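Side-chain contacts in aspartate aminotransferase (Rhodobacter sphaeroides, PDB 3NRA), which probably catalyses the reversible transfer of an amino group between L-aspartate and 2-oxoglutarate, using pyridoxal 5'-phosphate as its cofactor: residues B[54-59]-B[302-307]; B[114-119]-B[144-149]; B[221-226]-B[298-303]. One frame throughout, in Å; residues are numbered along the deposited sequence.

Contact 1: B[54-59]-B[302-307]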
loop_
_atom_site.group_PDB
_atom_site.type_symbol
_atom_site.label_atom_id
_atom_site.label_comp_id
_atom_site.label_asym_id
_atom_site.label_seq_id
_atom_site.Cartn_x
_atom_site.Cartn_y
_atom_site.Cartn_z
ATOM N N PRO B 54 -8.486 16.851 11.129
ATOM C CA PRO B 54 -7.836 15.676 11.726
ATOM C C PRO B 54 -7.743 15.803 13.243
ATOM O O PRO B 54 -7.648 16.914 13.759
ATOM C CB PRO B 54 -6.437 15.706 11.117
ATOM C CG PRO B 54 -6.604 16.440 9.827
ATOM C CD PRO B 54 -7.649 17.454 10.066
ATOM N N THR B 55 -7.819 14.674 13.943
ATOM C CA THR B 55 -7.708 14.662 15.393
ATOM C C THR B 55 -6.701 15.716 15.899
ATOM O O THR B 55 -5.550 15.795 15.379
ATOM C CB THR B 55 -7.245 13.287 15.914
ATOM O OG1 THR B 55 -8.087 12.261 15.394
ATOM C CG2 THR B 55 -7.293 13.263 17.432
ATOM N N PRO B 56 -7.112 16.540 16.889
ATOM C CA PRO B 56 -6.118 17.440 17.507
ATOM C C PRO B 56 -5.028 16.623 18.141
ATOM O O PRO B 56 -5.317 15.575 18.751
ATOM C CB PRO B 56 -6.916 18.178 18.607
ATOM C CG PRO B 56 -8.343 18.011 18.233
ATOM C CD PRO B 56 -8.455 16.718 17.458
ATOM N N GLY B 57 -3.791 17.051 17.988
ATOM C CA GLY B 57 -2.676 16.300 18.536
ATOM C C GLY B 57 -1.990 15.344 17.576
ATOM O O GLY B 57 -0.857 14.965 17.818
ATOM N N ALA B 58 -2.683 14.906 16.523
ATOM C CA ALA B 58 -2.113 13.918 15.591
ATOM C C ALA B 58 -0.806 14.411 14.964
ATOM O O ALA B 58 0.178 13.701 14.960
ATOM C CB ALA B 58 -3.111 13.575 14.512
ATOM N N PHE B 59 -0.801 15.641 14.454
ATOM C CA PHE B 59 0.402 16.173 13.845
ATOM C C PHE B 59 1.564 16.311 14.864
ATOM O O PHE B 59 2.743 16.060 14.518
ATOM C CB PHE B 59 0.143 17.513 13.170
ATOM C CG PHE B 59 1.352 18.088 12.550
ATOM C CD1 PHE B 59 1.870 17.538 11.402
ATOM C CD2 PHE B 59 2.053 19.111 13.171
ATOM C CE1 PHE B 59 3.032 18.057 10.841
ATOM C CE2 PHE B 59 3.208 19.623 12.614
ATOM C CZ PHE B 59 3.698 19.098 11.466
ATOM N N PRO B 302 -11.721 14.163 26.100
ATOM C CA PRO B 302 -13.137 13.894 26.428
ATOM C C PRO B 302 -14.109 14.902 25.756
ATOM O O PRO B 302 -13.829 16.107 25.731
ATOM C CB PRO B 302 -13.183 14.056 27.961
ATOM C CG PRO B 302 -11.795 13.815 28.422
ATOM C CD PRO B 302 -10.889 14.295 27.319
ATOM N N GLY B 303 -15.186 14.386 25.156
ATOM C CA GLY B 303 -16.201 15.235 24.485
ATOM C C GLY B 303 -15.923 15.608 23.015
ATOM O O GLY B 303 -16.808 16.110 22.338
ATOM N N TRP B 304 -14.709 15.356 22.525
ATOM C CA TRP B 304 -14.340 15.725 21.137
ATOM C C TRP B 304 -15.110 14.861 20.107
ATOM O O TRP B 304 -15.693 15.376 19.152
ATOM C CB TRP B 304 -12.830 15.573 20.925
ATOM C CG TRP B 304 -12.380 15.886 19.521
ATOM C CD1 TRP B 304 -12.161 17.122 18.986
ATOM C CD2 TRP B 304 -12.095 14.939 18.469
ATOM N NE1 TRP B 304 -11.775 17.002 17.673
ATOM C CE2 TRP B 304 -11.705 15.675 17.343
ATOM C CE3 TRP B 304 -12.124 13.549 18.387
ATOM C CZ2 TRP B 304 -11.355 15.067 16.130
ATOM C CZ3 TRP B 304 -11.750 12.933 17.170
ATOM C CH2 TRP B 304 -11.373 13.695 16.071
HETATM N N MSE B 305 -15.089 13.558 20.333
HETATM C CA MSE B 305 -15.788 12.616 19.492
HETATM C C MSE B 305 -17.299 12.852 19.593
HETATM O O MSE B 305 -18.020 12.790 18.592
HETATM C CB MSE B 305 -15.442 11.185 19.934
HETATM C CG MSE B 305 -16.063 10.064 19.077
HETATM SE SE MSE B 305 -15.758 10.305 17.161
HETATM C CE MSE B 305 -13.972 10.505 17.294
ATOM N N GLU B 306 -17.754 13.181 20.804
ATOM C CA GLU B 306 -19.159 13.387 21.067
ATOM C C GLU B 306 -19.667 14.628 20.350
ATOM O O GLU B 306 -20.754 14.607 19.782
ATOM C CB GLU B 306 -19.407 13.501 22.579
ATOM C CG GLU B 306 -20.820 13.210 23.004
ATOM C CD GLU B 306 -21.127 13.751 24.419
ATOM O OE1 GLU B 306 -20.172 13.908 25.228
ATOM O OE2 GLU B 306 -22.306 14.044 24.702
ATOM N N ASP B 307 -18.897 15.712 20.402
ATOM C CA ASP B 307 -19.201 16.906 19.601
ATOM C C ASP B 307 -19.154 16.614 18.102
ATOM O O ASP B 307 -20.011 17.082 17.352
ATOM C CB ASP B 307 -18.236 18.040 19.909
ATOM C CG ASP B 307 -18.421 18.602 21.291
ATOM O OD1 ASP B 307 -19.589 18.702 21.768
ATOM O OD2 ASP B 307 -17.391 18.956 21.911
#
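Thr55 and Pro56 both lie against the indole of Trp304, and essentially all of the 141 Å² buried here belongs to these three residues. At Thr55 the nearest approach is OG1 to Trp304 CH2, 3.6 Å, with the two side chains crossing at about a right angle. The backbone takes part as well, Thr55 CA lying 3.7 Å from Trp304 CZ2, while CG2 sits over one face of the ring. The hydroxyl is not spent on the indole: OG1 makes a weak hydrogen bond to the carbonyl of Glu255, whose backbone also pairs with that of Thr55. Pro56 and the indole approach each other head-on, and the proline presses on the pyrrole half and the ring fusion, its CD 3.3 Å from Trp304 NE1 and its CG 3.6 Å from that same nitrogen. Pro56 CD stands 3.1 Å off the indole plane, displaced toward the rim. Pro56 and Gly57 are the corners of a type II turn from Thr55 to Ala58, closed by Ala58 N to Thr55 O, 3.2 Å, and helix 58-68 begins. Trp304 opens helix 304-324 just after its N-cap residue, Gly303; CG opposite the backbone N (chi1 178°) carries the indole out from the helix start to the turn. Replacing Trp304 with an alanine would probably strip Thr55 and the Pro56 ring of their apolar cover and open a gap between the two helix starts. The evidence is that of a surface contact held by shape and dispersion, with the polar bonding of Thr55 directed elsewhere.

Contact 2: B[114-119]-B[144-149]; sequences ALFLAV and EFFEGE
Phe146 reaches from the end of helix 137-145 to Phe116 and Val119, one turn apart on helix 110-120. The two phenyl rings meet through their far carbons: Phe116 CE1 and CZ each lie 3.6 Å from Phe146 CZ. With centroids 5.4 Å apart, the pair is oblique, neither a stack nor a T-shape. Conformation explains the meeting. In Phe116, CG stands anti to the backbone N (chi1 180°), which swings the ring tip nearer the other segment than its CB direction alone would suggest. Phe146 takes the other choice, CG opposite its own carbonyl carbon (chi1 -71°), and the Phe146 side chain as a whole crosses that of Phe116 at roughly a right angle, although the ring planes are tilted by only 45°. Val119 adds a lighter touch through CG1, 4.0 Å from Phe146 CD2. Over the centre of one face of the Phe146 ring lies CD2 of its neighbour Phe145, 4.0 Å above the plane. All three touching residues are buried; Leu142 packs on Phe116 and Val119, while Ile281 and Phe145 of the second subunit reach Phe116 and Phe146. The chain leaves the helix through a Schellman motif in which Glu147 has positive phi and its N bonds to Glu144 O at 2.9 Å. Helix 137-145 is the crossover of a beta-alpha-beta unit joining parallel strands 128-133 and 149-154, as in the large domain of aminotransferases of this family.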
loop_
_atom_site.group_PDB
_atom_site.type_symbol
_atom_site.label_atom_id
_atom_site.label_comp_id
_atom_site.label_asym_id
_atom_site.label_seq_id
_atom_site.Cartn_x
_atom_site.Cartn_y
_atom_site.Cartn_z
ATOM N N ALA B 114 -5.903 -2.896 4.605
ATOM C CA ALA B 114 -6.369 -4.044 5.325
ATOM C C ALA B 114 -7.340 -4.906 4.507
ATOM O O ALA B 114 -7.250 -6.160 4.535
ATOM C CB ALA B 114 -7.011 -3.616 6.643
ATOM N N LEU B 115 -8.248 -4.252 3.783
ATOM C CA LEU B 115 -9.233 -4.941 2.969
ATOM C C LEU B 115 -8.577 -5.758 1.859
ATOM O O LEU B 115 -8.901 -6.960 1.678
ATOM C CB LEU B 115 -10.200 -3.934 2.368
ATOM C CG LEU B 115 -11.351 -4.448 1.521
ATOM C CD1 LEU B 115 -12.269 -5.405 2.302
ATOM C CD2 LEU B 115 -12.152 -3.242 0.918
ATOM N N PHE B 116 -7.658 -5.134 1.117
ATOM C CA PHE B 116 -6.920 -5.852 0.111
ATOM C C PHE B 116 -6.284 -7.120 0.665
ATOM O O PHE B 116 -6.363 -8.193 0.050
ATOM C CB PHE B 116 -5.801 -4.995 -0.479
ATOM C CG PHE B 116 -4.989 -5.718 -1.549
ATOM C CD1 PHE B 116 -5.529 -5.968 -2.768
ATOM C CD2 PHE B 116 -3.725 -6.171 -1.292
ATOM C CE1 PHE B 116 -4.816 -6.637 -3.739
ATOM C CE2 PHE B 116 -3.006 -6.831 -2.253
ATOM C CZ PHE B 116 -3.554 -7.049 -3.485
ATOM N N LEU B 117 -5.536 -6.957 1.751
ATOM C CA LEU B 117 -4.783 -8.076 2.338
ATOM C C LEU B 117 -5.734 -9.166 2.828
ATOM O O LEU B 117 -5.483 -10.347 2.627
ATOM C CB LEU B 117 -3.915 -7.566 3.508
ATOM C CG LEU B 117 -2.754 -6.619 3.129
ATOM C CD1 LEU B 117 -2.080 -6.097 4.362
ATOM C CD2 LEU B 117 -1.739 -7.349 2.220
ATOM N N ALA B 118 -6.829 -8.746 3.468
ATOM C CA ALA B 118 -7.801 -9.663 4.029
ATOM C C ALA B 118 -8.443 -10.531 2.926
ATOM O O ALA B 118 -8.589 -11.756 3.086
ATOM C CB ALA B 118 -8.862 -8.891 4.785
ATOM N N VAL B 119 -8.786 -9.913 1.795
ATOM C CA VAL B 119 -9.339 -10.680 0.677
ATOM C C VAL B 119 -8.236 -11.574 0.058
ATOM O O VAL B 119 -8.481 -12.753 -0.260
ATOM C CB VAL B 119 -9.950 -9.767 -0.377
ATOM C CG1 VAL B 119 -10.464 -10.589 -1.576
ATOM C CG2 VAL B 119 -11.093 -8.895 0.248
ATOM N N GLU B 144 -13.099 -10.388 -7.651
ATOM C CA GLU B 144 -12.908 -10.749 -9.030
ATOM C C GLU B 144 -11.418 -10.663 -9.478
ATOM O O GLU B 144 -10.969 -11.500 -10.264
ATOM C CB GLU B 144 -13.893 -9.964 -9.935
ATOM C CG GLU B 144 -15.338 -10.650 -9.869
ATOM C CD GLU B 144 -16.488 -9.851 -10.500
ATOM O OE1 GLU B 144 -16.276 -8.693 -10.923
ATOM O OE2 GLU B 144 -17.625 -10.418 -10.559
ATOM N N PHE B 145 -10.645 -9.770 -8.862
ATOM C CA PHE B 145 -9.212 -9.708 -9.097
ATOM C C PHE B 145 -8.486 -10.972 -8.642
ATOM O O PHE B 145 -7.558 -11.433 -9.304
ATOM C CB PHE B 145 -8.600 -8.530 -8.371
ATOM C CG PHE B 145 -7.130 -8.359 -8.650
ATOM C CD1 PHE B 145 -6.693 -8.031 -9.916
ATOM C CD2 PHE B 145 -6.188 -8.560 -7.659
ATOM C CE1 PHE B 145 -5.328 -7.859 -10.173
ATOM C CE2 PHE B 145 -4.821 -8.412 -7.934
ATOM C CZ PHE B 145 -4.409 -8.069 -9.184
ATOM N N PHE B 146 -8.920 -11.543 -7.524
ATOM C CA PHE B 146 -8.377 -12.801 -7.082
ATOM C C PHE B 146 -9.098 -14.039 -7.724
ATOM O O PHE B 146 -8.916 -15.173 -7.282
ATOM C CB PHE B 146 -8.333 -12.835 -5.553
ATOM C CG PHE B 146 -7.271 -11.913 -4.964
ATOM C CD1 PHE B 146 -5.912 -12.237 -5.067
ATOM C CD2 PHE B 146 -7.611 -10.730 -4.381
ATOM C CE1 PHE B 146 -4.935 -11.373 -4.575
ATOM C CE2 PHE B 146 -6.637 -9.865 -3.889
ATOM C CZ PHE B 146 -5.302 -10.196 -3.990
ATOM N N GLU B 147 -9.857 -13.799 -8.801
ATOM C CA GLU B 147 -10.539 -14.852 -9.570
ATOM C C GLU B 147 -11.489 -15.715 -8.728
ATOM O O GLU B 147 -11.765 -16.886 -9.071
ATOM C CB GLU B 147 -9.523 -15.707 -10.337
ATOM C CG GLU B 147 -8.584 -14.876 -11.279
ATOM C CD GLU B 147 -7.761 -15.769 -12.254
ATOM O OE1 GLU B 147 -8.365 -16.636 -12.964
ATOM O OE2 GLU B 147 -6.511 -15.605 -12.300
ATOM N N GLY B 148 -12.055 -15.104 -7.670
ATOM C CA GLY B 148 -13.184 -15.680 -6.956
ATOM C C GLY B 148 -14.475 -15.412 -7.695
ATOM O O GLY B 148 -14.520 -14.563 -8.589
ATOM N N GLU B 149 -15.525 -16.124 -7.306
ATOM C CA GLU B 149 -16.858 -15.955 -7.874
ATOM C C GLU B 149 -17.748 -15.268 -6.829
ATOM O O GLU B 149 -18.041 -15.849 -5.773
ATOM C CB GLU B 149 -17.426 -17.313 -8.213
ATOM C CG GLU B 149 -18.789 -17.291 -8.917
ATOM C CD GLU B 149 -19.459 -18.694 -8.981
ATOM O OE1 GLU B 149 -18.740 -19.731 -8.888
ATOM O OE2 GLU B 149 -20.700 -18.740 -9.088
#

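Contact 3: B[221-226]-B[298-303]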
loop_
_atom_site.group_PDB
_atom_site.type_symbol
_atom_site.label_atom_id
_atom_site.label_comp_id
_atom_site.label_asym_id
_atom_site.label_seq_id
_atom_site.Cartn_x
_atom_site.Cartn_y
_atom_site.Cartn_z
ATOM N N TYR B 221 -16.455 2.956 9.572
ATOM C CA TYR B 221 -17.129 4.170 10.045
ATOM C C TYR B 221 -17.960 3.931 11.342
ATOM O O TYR B 221 -18.772 4.778 11.737
ATOM C CB TYR B 221 -18.004 4.771 8.908
ATOM C CG TYR B 221 -17.703 6.214 8.541
ATOM C CD1 TYR B 221 -17.380 7.159 9.502
ATOM C CD2 TYR B 221 -17.799 6.651 7.214
ATOM C CE1 TYR B 221 -17.186 8.498 9.161
ATOM C CE2 TYR B 221 -17.545 7.977 6.870
ATOM C CZ TYR B 221 -17.257 8.889 7.842
ATOM O OH TYR B 221 -17.021 10.231 7.495
ATOM N N SER B 222 -17.681 2.827 12.034
ATOM C CA SER B 222 -18.517 2.360 13.154
ATOM C C SER B 222 -18.401 3.230 14.390
ATOM O O SER B 222 -19.285 3.228 15.206
ATOM C CB SER B 222 -18.164 0.915 13.523
ATOM O OG SER B 222 -16.787 0.814 13.904
ATOM N N ARG B 223 -17.329 4.009 14.496
ATOM C CA ARG B 223 -17.162 4.930 15.623
ATOM C C ARG B 223 -18.031 6.204 15.527
ATOM O O ARG B 223 -18.359 6.828 16.557
ATOM C CB ARG B 223 -15.693 5.318 15.772
ATOM C CG ARG B 223 -15.346 5.771 17.138
ATOM C CD ARG B 223 -13.899 6.158 17.245
ATOM N NE ARG B 223 -13.653 6.745 18.543
ATOM C CZ ARG B 223 -12.586 7.467 18.871
ATOM N NH1 ARG B 223 -11.615 7.676 18.007
ATOM N NH2 ARG B 223 -12.478 7.943 20.094
ATOM N N LEU B 224 -18.379 6.615 14.312
ATOM C CA LEU B 224 -19.202 7.804 14.139
ATOM C C LEU B 224 -20.661 7.404 14.228
ATOM O O LEU B 224 -21.362 7.420 13.246
ATOM C CB LEU B 224 -18.903 8.491 12.806
ATOM C CG LEU B 224 -19.415 9.937 12.723
ATOM C CD1 LEU B 224 -18.377 10.866 13.403
ATOM C CD2 LEU B 224 -19.672 10.367 11.276
ATOM N N ARG B 225 -21.106 7.074 15.442
ATOM C CA ARG B 225 -22.418 6.426 15.670
ATOM C C ARG B 225 -23.377 7.455 16.254
ATOM O O ARG B 225 -23.068 8.090 17.247
ATOM C CB ARG B 225 -22.261 5.217 16.619
ATOM C CG ARG B 225 -23.590 4.508 17.011
ATOM C CD ARG B 225 -23.369 3.275 17.925
ATOM N NE ARG B 225 -22.601 3.591 19.136
ATOM C CZ ARG B 225 -23.079 4.172 20.244
ATOM N NH1 ARG B 225 -24.367 4.490 20.372
ATOM N NH2 ARG B 225 -22.246 4.444 21.241
ATOM N N TYR B 226 -24.526 7.638 15.606
ATOM C CA TYR B 226 -25.437 8.711 15.969
ATOM C C TYR B 226 -26.227 8.384 17.238
ATOM O O TYR B 226 -26.411 7.215 17.592
ATOM C CB TYR B 226 -26.354 9.068 14.787
ATOM C CG TYR B 226 -25.552 9.643 13.641
ATOM C CD1 TYR B 226 -24.839 10.828 13.799
ATOM C CD2 TYR B 226 -25.378 8.926 12.456
ATOM C CE1 TYR B 226 -24.029 11.322 12.789
ATOM C CE2 TYR B 226 -24.593 9.408 11.443
ATOM C CZ TYR B 226 -23.899 10.610 11.620
ATOM O OH TYR B 226 -23.109 11.085 10.637
ATOM N N PHE B 298 -8.418 6.655 19.848
ATOM C CA PHE B 298 -9.269 6.261 21.001
ATOM C C PHE B 298 -8.819 6.877 22.329
ATOM O O PHE B 298 -9.293 6.478 23.385
ATOM C CB PHE B 298 -9.389 4.724 21.123
ATOM C CG PHE B 298 -10.314 4.117 20.137
ATOM C CD1 PHE B 298 -11.688 4.180 20.331
ATOM C CD2 PHE B 298 -9.833 3.484 19.009
ATOM C CE1 PHE B 298 -12.554 3.626 19.423
ATOM C CE2 PHE B 298 -10.694 2.921 18.105
ATOM C CZ PHE B 298 -12.058 2.993 18.304
ATOM N N ASP B 299 -7.942 7.875 22.279
ATOM C CA ASP B 299 -7.531 8.570 23.477
ATOM C C ASP B 299 -7.597 10.081 23.241
ATOM O O ASP B 299 -6.786 10.846 23.774
ATOM C CB ASP B 299 -6.116 8.131 23.873
ATOM C CG ASP B 299 -5.686 8.662 25.246
ATOM O OD1 ASP B 299 -6.514 8.698 26.166
ATOM O OD2 ASP B 299 -4.517 9.075 25.375
ATOM N N GLU B 300 -8.612 10.506 22.501
ATOM C CA GLU B 300 -8.790 11.904 22.176
ATOM C C GLU B 300 -9.347 12.616 23.411
ATOM O O GLU B 300 -9.852 11.967 24.342
ATOM C CB GLU B 300 -9.746 12.069 20.976
ATOM C CG GLU B 300 -9.268 11.367 19.672
ATOM C CD GLU B 300 -9.586 9.856 19.620
ATOM O OE1 GLU B 300 -10.193 9.321 20.577
ATOM O OE2 GLU B 300 -9.253 9.197 18.606
ATOM N N ALA B 301 -9.277 13.936 23.423
ATOM C CA ALA B 301 -9.859 14.721 24.538
ATOM C C ALA B 301 -11.328 14.285 24.807
ATOM O O ALA B 301 -12.077 14.025 23.860
ATOM C CB ALA B 301 -9.786 16.232 24.228
ATOM N N PRO B 302 -11.721 14.163 26.100
ATOM C CA PRO B 302 -13.137 13.894 26.428
ATOM C C PRO B 302 -14.109 14.902 25.756
ATOM O O PRO B 302 -13.829 16.107 25.731
ATOM C CB PRO B 302 -13.183 14.056 27.961
ATOM C CG PRO B 302 -11.795 13.815 28.422
ATOM C CD PRO B 302 -10.889 14.295 27.319
ATOM N N GLY B 303 -15.186 14.386 25.156
ATOM C CA GLY B 303 -16.201 15.235 24.485
ATOM C C GLY B 303 -15.923 15.608 23.015
ATOM O O GLY B 303 -16.808 16.110 22.338
#
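The guanidinium of Arg223 meets the carboxylate of Glu300 through NH1 and NH2, each bonded to a different oxygen. NH2 gives the shorter bond of this salt bridge, 2.7 Å to Glu300 OE1 and nearly straight at 171°. Its companion, NH1 to Glu300 OE2, measures 2.9 Å. Both oxygens lie in the guanidinium plane, yet the carboxylate is turned 45° against it, and each donor therefore arrives from above the carboxylate plane. OE2 is satisfied twice: Phe298 N donates to Glu300 OE2 at 2.9 Å from the opposite face, a more bent bond that ties the loop to its own acid. NH1 is shared too, forming a second salt bridge to Glu255 OE2, so one arginine is likely to balance part of the charge of two acids. The guanidinium also lies flat on the Phe298 ring in an off-centre cation-pi stack, with Arg223 NE 3.4 Å from Phe298 CE1 and Arg223 CZ 4.2 Å from the ring centroid. The aliphatic chain of Arg223, extended from CG to NE, slides along the ring, whereas Glu300 folds back at chi2 (82°) to present its carboxylate. Phe94 of helix 81-95 meets the Phe298 ring as well. Arg223 sits in a type I turn, Tyr221 to Leu224, closed by Leu224 N to Tyr221 O. That turn follows strand 214-218 of the large sheet, and Tyr221 packs on Thr254, next to Lys253, which carries the pyridoxal phosphate. The contact is therefore consistent with the outer surroundings of the cofactor site in this aminotransferase family.

How the contacts relate
Contacts 1 and 3 are neighbours, their centres about 8 Å apart; they share Pro302 and Gly303 and touch where Thr55 CG2 packs on Glu300 CG at 3.5 Å. Glu255, two residues beyond the cofactor-bearing Lys253, bonds to both, so they probably form one cluster beside that stretch. Contact 2 lies across the centre of the chain, about 33 Å from contact 1 and 29 Å from contact 3, centre to centre, and joins helices of the large-sheet domain at the subunit interface. Contact 1 spans the longest loop, within which contact 2 closes before 221-226 begins. Strand 214-218, preceding contact 3, shares the sheet with strands flanking contact 2. The second subunit touches contacts 1 and 2.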